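Local coordinates for uncharacterized protein (Bacteroides eggerthii DSM 20697, PDB 4ECO), which is of unknown function but folds as a leucine-rich repeat solenoid and probably binds other proteins, at residues A[319-323]-A[324-328]; A[571-575]-A[576-580]; A[36-39]-A[40-44]. One frame throughout, in Å; residues are numbered along the deposited sequence. Where two conformers were deposited one is given.

From the N terminus, interaction 3 (36-39 with 40-44) comes first and caps helix 27-41, where the chain leaves it for the long loop before strand 75-77. Interaction 1 (319-323 with 324-328) follows, where the loop after strand 309-311 turns into the short helix 323-326; it joins that helix to the extended residues before it, beside helix 288-300. Interaction 2 (571-575 with 576-580) comes last, in the turn beyond strand 570-572, and is bonded to neighbouring coils. Each bridges adjoining residues, so the loops closed are local turns; the three lie in series, none nesting or crossing. Interactions 2 and 3 lie on opposite sides of the chain's centre, their own centres about 71 Å apart.

Interaction 1 of 3, residues A[319-323]-A[324-328]; sequences TFPVE and TSLQK
Leu326 reaches back over the turn that starts its helix and lays its side chain against Pro321 and Phe320. Its CB lies 3.5 Å from Glu323 O, one turn back along the backbone. CG, set anti to the carbonyl carbon (chi1 -67°), is thereby brought over the carbonyl of Pro321, with Leu326 CG 3.4 Å from Pro321 O. The two methyls then part company. CD2 meets the proline ring, coming within 3.8 Å of Pro321 CD, while CD1 approaches the base of the aromatic side chain, 4.1 Å from Phe320 CB, and meets the ring obliquely. Both neighbours cross the leucine at about a right angle, so it bridges them in one apolar contact.

The backbone turn beneath this contact is hydrogen-bonded. Val322 holds the N-cap position, and its carbonyl accepts two bonds: Leu326 N donates to Val322 O at 3.1 Å in the carbonyl plane, and Ser325 N reaches Val322 O at 3.0 Å from 52° above that plane. The next turn follows with Gln327 N to Glu323 O at 2.9 Å, nearly along the C=O axis. The result illustrates how a short helix start can be joined to the extended residues before it, by one doubly accepting carbonyl and by the apolar contact of Leu326.

Helix 288-300 flanks the turn: Pro321 rests on Trp295 and Gln296, the ring of Phe320 meets that of Trp295, and Ser325 OG is hydrogen-bonded to Asp300. Leu326 instead touches Phe349, in a loop between strands 334-336 and 354-359.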
loop_
_atom_site.group_PDB
_atom_site.type_symbol
_atom_site.label_atom_id
_atom_site.label_comp_id
_atom_site.label_asym_id
_atom_site.label_seq_id
_atom_site.Cartn_x
_atom_site.Cartn_y
_atom_site.Cartn_z
ATOM N N THR A 319 -7.168 14.422 12.092
ATOM C CA THR A 319 -8.462 14.302 11.402
ATOM C C THR A 319 -8.318 14.909 9.998
ATOM O O THR A 319 -7.288 15.501 9.681
ATOM C CB THR A 319 -9.625 14.966 12.218
ATOM O OG1 THR A 319 -10.907 14.534 11.727
ATOM C CG2 THR A 319 -9.550 16.485 12.235
ATOM N N PHE A 320 -9.365 14.752 9.179
ATOM C CA PHE A 320 -9.490 15.289 7.826
ATOM C C PHE A 320 -10.141 16.641 7.863
ATOM O O PHE A 320 -10.861 16.913 8.831
ATOM C CB PHE A 320 -10.379 14.349 6.960
ATOM C CG PHE A 320 -9.859 12.990 6.562
ATOM C CD1 PHE A 320 -8.552 12.611 6.850
ATOM C CD2 PHE A 320 -10.665 12.102 5.868
ATOM C CE1 PHE A 320 -8.068 11.368 6.460
ATOM C CE2 PHE A 320 -10.180 10.854 5.483
ATOM C CZ PHE A 320 -8.883 10.497 5.780
ATOM N N PRO A 321 -10.051 17.449 6.768
ATOM C CA PRO A 321 -10.844 18.689 6.700
ATOM C C PRO A 321 -12.361 18.406 6.793
ATOM O O PRO A 321 -12.799 17.255 6.609
ATOM C CB PRO A 321 -10.480 19.241 5.318
ATOM C CG PRO A 321 -9.151 18.653 5.018
ATOM C CD PRO A 321 -9.276 17.268 5.522
ATOM N N VAL A 322 -13.157 19.454 7.065
ATOM C CA VAL A 322 -14.626 19.428 7.190
ATOM C C VAL A 322 -15.271 18.751 5.947
ATOM O O VAL A 322 -14.766 18.928 4.825
ATOM C CB VAL A 322 -15.136 20.877 7.382
ATOM C CG1 VAL A 322 -16.662 20.943 7.433
ATOM C CG2 VAL A 322 -14.526 21.501 8.636
ATOM N N GLU A 323 -16.388 17.974 6.172
ATOM C CA GLU A 323 -17.138 17.251 5.135
ATOM C C GLU A 323 -17.448 18.146 3.926
ATOM O O GLU A 323 -17.251 17.706 2.795
ATOM C CB GLU A 323 -18.455 16.667 5.695
ATOM C CG GLU A 323 -18.285 15.670 6.837
ATOM C CD GLU A 323 -19.315 14.557 6.938
ATOM O OE1 GLU A 323 -20.282 14.548 6.141
ATOM O OE2 GLU A 323 -19.127 13.666 7.796
ATOM N N THR A 324 -17.925 19.406 4.166
ATOM C CA THR A 324 -18.313 20.380 3.123
ATOM C C THR A 324 -17.118 20.757 2.191
ATOM O O THR A 324 -17.332 21.133 1.031
ATOM C CB THR A 324 -18.930 21.653 3.749
ATOM O OG1 THR A 324 -17.917 22.409 4.401
ATOM C CG2 THR A 324 -20.058 21.355 4.727
ATOM N N SER A 325 -15.880 20.663 2.704
ATOM C CA SER A 325 -14.679 20.955 1.933
ATOM C C SER A 325 -14.278 19.718 1.157
ATOM O O SER A 325 -13.953 19.826 -0.021
ATOM C CB SER A 325 -13.556 21.432 2.844
ATOM O OG SER A 325 -13.813 22.731 3.358
ATOM N N LEU A 326 -14.356 18.526 1.803
ATOM C CA LEU A 326 -14.052 17.224 1.203
ATOM C C LEU A 326 -14.967 16.938 -0.001
ATOM O O LEU A 326 -14.478 16.464 -1.025
ATOM C CB LEU A 326 -14.172 16.088 2.241
ATOM C CG LEU A 326 -13.164 16.037 3.402
ATOM C CD1 LEU A 326 -13.289 14.741 4.166
ATOM C CD2 LEU A 326 -11.755 16.141 2.918
ATOM N N GLN A 327 -16.274 17.255 0.114
ATOM C CA GLN A 327 -17.308 17.067 -0.915
ATOM C C GLN A 327 -16.948 17.719 -2.258
ATOM O O GLN A 327 -17.426 17.262 -3.303
ATOM C CB GLN A 327 -18.648 17.669 -0.448
ATOM C CG GLN A 327 -19.411 16.933 0.663
ATOM C CD GLN A 327 -20.510 17.806 1.266
ATOM O OE1 GLN A 327 -20.697 18.988 0.911
ATOM N NE2 GLN A 327 -21.253 17.246 2.217
ATOM N N LYS A 328 -16.159 18.819 -2.213
ATOM C CA LYS A 328 -15.737 19.607 -3.375
ATOM C C LYS A 328 -14.756 18.842 -4.266
ATOM O O LYS A 328 -14.723 19.073 -5.471
ATOM C CB LYS A 328 -15.082 20.930 -2.944
ATOM C CG LYS A 328 -15.905 21.798 -2.013
ATOM C CD LYS A 328 -15.168 23.088 -1.654
ATOM C CE LYS A 328 -16.033 24.018 -0.839
ATOM N NZ LYS A 328 -15.327 25.277 -0.509
#

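Interaction 2 of 3, residues A[571-575]-A[576-580]; sequences LQIGS and NDIRK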
loop_
_atom_site.group_PDB
_atom_site.type_symbol
_atom_site.label_atom_id
_atom_site.label_comp_id
_atom_site.label_asym_id
_atom_site.label_seq_id
_atom_site.Cartn_x
_atom_site.Cartn_y
_atom_site.Cartn_z
ATOM N N LEU A 571 -1.296 -32.390 6.218
ATOM C CA LEU A 571 -1.915 -32.458 7.532
ATOM C C LEU A 571 -0.930 -32.044 8.591
ATOM O O LEU A 571 0.109 -32.677 8.756
ATOM C CB LEU A 571 -2.478 -33.852 7.855
ATOM C CG LEU A 571 -2.982 -34.051 9.295
ATOM C CD1 LEU A 571 -4.208 -33.175 9.611
ATOM C CD2 LEU A 571 -3.268 -35.506 9.567
ATOM N N GLN A 572 -1.297 -31.012 9.353
ATOM C CA GLN A 572 -0.497 -30.512 10.458
ATOM C C GLN A 572 -1.218 -30.793 11.749
ATOM O O GLN A 572 -2.247 -30.179 12.005
ATOM C CB GLN A 572 -0.231 -29.022 10.292
ATOM C CG GLN A 572 0.534 -28.648 9.039
ATOM C CD GLN A 572 0.834 -27.166 9.028
ATOM O OE1 GLN A 572 0.407 -26.407 9.904
ATOM N NE2 GLN A 572 1.570 -26.716 8.025
ATOM N N ILE A 573 -0.707 -31.742 12.549
ATOM C CA ILE A 573 -1.320 -32.151 13.827
ATOM C C ILE A 573 -0.243 -32.182 14.947
ATOM O O ILE A 573 -0.463 -32.742 16.016
ATOM C CB ILE A 573 -2.050 -33.521 13.635
ATOM C CG1 ILE A 573 -3.072 -33.800 14.750
ATOM C CG2 ILE A 573 -1.098 -34.703 13.330
ATOM C CD1 ILE A 573 -4.144 -34.823 14.395
ATOM N N GLY A 574 0.886 -31.534 14.699
ATOM C CA GLY A 574 1.976 -31.467 15.656
ATOM C C GLY A 574 1.673 -30.693 16.924
ATOM O O GLY A 574 0.747 -29.876 16.959
ATOM N N SER A 575 2.481 -30.953 17.979
ATOM C CA SER A 575 2.446 -30.327 19.304
ATOM C C SER A 575 1.054 -30.496 19.937
ATOM O O SER A 575 0.411 -29.533 20.347
ATOM C CB SER A 575 2.869 -28.861 19.229
ATOM O OG SER A 575 3.207 -28.358 20.509
ATOM N N ASN A 576 0.598 -31.740 19.992
ATOM C CA ASN A 576 -0.664 -32.134 20.616
ATOM C C ASN A 576 -0.359 -33.319 21.531
ATOM O O ASN A 576 0.791 -33.471 21.964
ATOM C CB ASN A 576 -1.750 -32.461 19.552
ATOM C CG ASN A 576 -2.356 -31.259 18.868
ATOM O OD1 ASN A 576 -2.987 -30.411 19.484
ATOM N ND2 ASN A 576 -2.252 -31.199 17.562
ATOM N N ASP A 577 -1.351 -34.181 21.782
ATOM C CA ASP A 577 -1.160 -35.377 22.572
ATOM C C ASP A 577 -1.837 -36.563 21.874
ATOM O O ASP A 577 -2.504 -37.381 22.517
ATOM C CB ASP A 577 -1.685 -35.170 23.998
ATOM C CG ASP A 577 -1.212 -36.188 25.017
ATOM O OD1 ASP A 577 -0.311 -37.007 24.676
ATOM O OD2 ASP A 577 -1.720 -36.152 26.158
ATOM N N ILE A 578 -1.618 -36.675 20.550
ATOM C CA ILE A 578 -2.191 -37.736 19.735
ATOM C C ILE A 578 -1.630 -39.073 20.229
ATOM O O ILE A 578 -0.450 -39.169 20.568
ATOM C CB ILE A 578 -1.971 -37.513 18.203
ATOM C CG1 ILE A 578 -2.482 -36.125 17.744
ATOM C CG2 ILE A 578 -2.577 -38.650 17.343
ATOM C CD1 ILE A 578 -3.965 -35.731 18.083
ATOM N N ARG A 579 -2.519 -40.069 20.334
ATOM C CA ARG A 579 -2.218 -41.400 20.830
ATOM C C ARG A 579 -2.165 -42.407 19.675
ATOM O O ARG A 579 -1.307 -42.274 18.810
ATOM C CB ARG A 579 -3.250 -41.818 21.895
ATOM C CG ARG A 579 -3.474 -40.816 23.020
ATOM C CD ARG A 579 -2.238 -40.561 23.843
ATOM N NE ARG A 579 -2.490 -39.579 24.894
ATOM C CZ ARG A 579 -1.982 -39.644 26.120
ATOM N NH1 ARG A 579 -1.181 -40.650 26.464
ATOM N NH2 ARG A 579 -2.270 -38.710 27.013
ATOM N N LYS A 580 -3.056 -43.397 19.662
ATOM C CA LYS A 580 -3.047 -44.464 18.666
ATOM C C LYS A 580 -3.700 -44.005 17.356
ATOM O O LYS A 580 -4.836 -43.504 17.341
ATOM C CB LYS A 580 -3.743 -45.738 19.225
ATOM C CG LYS A 580 -3.890 -46.953 18.289
ATOM C CD LYS A 580 -2.596 -47.723 17.994
ATOM C CE LYS A 580 -2.855 -49.120 17.454
ATOM N NZ LYS A 580 -3.557 -49.131 16.134
#
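Beyond strand 570-572 the backbone turns through Ile573, Gly574 and Ser575, the last in a left-handed helical conformation, and brings the Asn576 side chain back to the carbonyl of Ile573. The side-chain amide makes use of this turn: Asn576 ND2 donates to Ile573 O at 2.8 Å with a fairly straight N-H...O angle of 162°. The acceptor lies close to the amide plane of the asparagine, whereas the donor stands well above the carbonyl plane of Ile573, 64° out of it. With CG beside its own backbone N (chi1 -75°), the amide is carried back along the preceding residues and not outward.

Next to this polar link lies an apolar one. Ile573 and Ile578 cross at about a right angle, with Ile573 CG1 at 3.8 Å from Ile578 CG1 and Ile573 CD1 at the same 3.8 Å from Ile578 CD1. The amide borders the same patch, Asn576 ND2 lying 3.9 Å from Ile573 CG1. Leu571, Ile573, Asn576 and Ile578 follow the spacing of the leucine-rich repeat, in which such an asparagine belongs to the ladder that links successive coils.

Neighbouring coils supply the remaining partners. Asn576 ND2 also bonds to Ile543 O and Asn576 OD1 accepts from Gln546 N, while Ile573 O receives a second bond from Asn597 ND2. The chemistry is thus that of a buried amide whose donor and acceptor ends are both satisfied by backbone atoms: it can sit beside isoleucines without a charge to pay for, while tying its own turn to the coil before it.

Interaction 3 of 3, residues A[36-39]-A[40-44]; sequences KEIW and DALNG
Trp39 turns the face of its indole to Gly44 at the end of helix 27-41, where the chain forms a Schellman motif in the N-terminal region of the leucine-rich repeat protein. Gly44 CA sits over the five-membered ring of Trp39, 3.4 Å from its centroid and only 12° off the ring normal, a CH-pi contact. The backbone closes the same loop: Gly44 N donates to Trp39 O at 2.8 Å, the six-to-one bond of the motif, and a weak bond from Asn43 N to Asp40 O lies inside it. Asn43 adopts the left-handed conformation usual at this position of the motif, which ends the helix.

Asp40 approaches the indole differently, with OD1 at the edge of the ring near its plane, 3.6 Å from Trp39 CE3; the carboxylate and ring planes are 52° apart. The same oxygen faces Lys36, one helical turn earlier. Bent at chi2 (67°), the lysine swings its chain across the carboxylate, and Lys36 NZ forms a salt bridge with Asp40 OD1 at 3.3 Å, though the hydrogen bond within it is weak. On another side of the helix, Ile38 and Leu42 run side by side and point the same way, with Ile38 CG2 4.0 Å from Leu42 CD1.

Beyond Gly44 and Asp40, other aromatic rings gather about Trp39: Trp47 meets it edge-to-face, while Trp60 and Phe62 also touch the indole. One amide spans the closure itself: Asn59 OD1 accepts from Trp39 NE1, and Asn59 ND2 donates to Gly44 O.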
loop_
_atom_site.group_PDB
_atom_site.type_symbol
_atom_site.label_atom_id
_atom_site.label_comp_id
_atom_site.label_asym_id
_atom_site.label_seq_id
_atom_site.Cartn_x
_atom_site.Cartn_y
_atom_site.Cartn_z
ATOM N N LYS A 36 24.318 26.029 -16.580
ATOM C CA LYS A 36 25.611 26.259 -15.935
ATOM C C LYS A 36 25.439 27.166 -14.681
ATOM O O LYS A 36 26.034 26.889 -13.630
ATOM C CB LYS A 36 26.601 26.858 -16.950
ATOM C CG LYS A 36 27.933 27.358 -16.398
ATOM C CD LYS A 36 28.874 26.311 -15.834
ATOM C CE LYS A 36 30.095 27.038 -15.320
ATOM N NZ LYS A 36 31.038 26.124 -14.635
ATOM N N GLU A 37 24.578 28.185 -14.777
ATOM C CA GLU A 37 24.337 29.085 -13.659
ATOM C C GLU A 37 23.622 28.319 -12.501
ATOM O O GLU A 37 23.956 28.518 -11.329
ATOM C CB GLU A 37 23.537 30.303 -14.130
ATOM C CG GLU A 37 23.723 31.514 -13.231
ATOM C CD GLU A 37 23.337 32.843 -13.847
ATOM O OE1 GLU A 37 23.724 33.100 -15.013
ATOM O OE2 GLU A 37 22.693 33.652 -13.136
ATOM N N ILE A 38 22.697 27.403 -12.852
ATOM C CA ILE A 38 21.981 26.545 -11.902
ATOM C C ILE A 38 23.010 25.625 -11.205
ATOM O O ILE A 38 23.025 25.548 -9.980
ATOM C CB ILE A 38 20.847 25.760 -12.630
ATOM C CG1 ILE A 38 19.650 26.699 -12.868
ATOM C CG2 ILE A 38 20.421 24.485 -11.851
ATOM C CD1 ILE A 38 18.705 26.269 -13.986
ATOM N N TRP A 39 23.873 24.966 -11.993
ATOM C CA TRP A 39 24.949 24.082 -11.531
ATOM C C TRP A 39 25.866 24.845 -10.557
ATOM O O TRP A 39 26.077 24.375 -9.443
ATOM C CB TRP A 39 25.730 23.552 -12.753
ATOM C CG TRP A 39 26.711 22.458 -12.451
ATOM C CD1 TRP A 39 26.430 21.136 -12.234
ATOM C CD2 TRP A 39 28.140 22.562 -12.486
ATOM N NE1 TRP A 39 27.599 20.421 -12.072
ATOM C CE2 TRP A 39 28.664 21.265 -12.259
ATOM C CE3 TRP A 39 29.031 23.613 -12.739
ATOM C CZ2 TRP A 39 30.036 21.010 -12.236
ATOM C CZ3 TRP A 39 30.392 23.362 -12.656
ATOM C CH2 TRP A 39 30.877 22.074 -12.407
ATOM N N ASP A 40 26.318 26.065 -10.946
ATOM C CA ASP A 40 27.166 26.939 -10.120
ATOM C C ASP A 40 26.513 27.290 -8.776
ATOM O O ASP A 40 27.172 27.169 -7.737
ATOM C CB ASP A 40 27.506 28.240 -10.865
ATOM C CG ASP A 40 28.469 28.094 -12.024
ATOM O OD1 ASP A 40 29.231 27.104 -12.043
ATOM O OD2 ASP A 40 28.488 28.996 -12.896
ATOM N N ALA A 41 25.233 27.708 -8.796
ATOM C CA ALA A 41 24.461 28.087 -7.618
ATOM C C ALA A 41 24.201 26.902 -6.660
ATOM O O ALA A 41 24.050 27.105 -5.449
ATOM C CB ALA A 41 23.132 28.671 -8.055
ATOM N N LEU A 42 24.124 25.679 -7.204
ATOM C CA LEU A 42 23.809 24.477 -6.433
ATOM C C LEU A 42 25.069 23.637 -6.142
ATOM O O LEU A 42 24.965 22.423 -5.911
ATOM C CB LEU A 42 22.743 23.637 -7.156
ATOM C CG LEU A 42 21.372 24.314 -7.276
ATOM C CD1 LEU A 42 20.401 23.421 -7.960
ATOM C CD2 LEU A 42 20.826 24.722 -5.921
ATOM N N ASN A 43 26.254 24.324 -6.093
ATOM C CA ASN A 43 27.564 23.758 -5.768
ATOM C C ASN A 43 27.870 22.488 -6.626
ATOM O O ASN A 43 28.422 21.506 -6.135
ATOM C CB ASN A 43 27.605 23.449 -4.265
ATOM C CG ASN A 43 28.958 23.127 -3.694
ATOM O OD1 ASN A 43 29.111 22.168 -2.926
ATOM N ND2 ASN A 43 29.964 23.916 -4.050
ATOM N N GLY A 44 27.545 22.568 -7.916
ATOM C CA GLY A 44 27.709 21.513 -8.908
ATOM C C GLY A 44 29.057 20.818 -9.002
ATOM O O GLY A 44 29.128 19.657 -9.425
#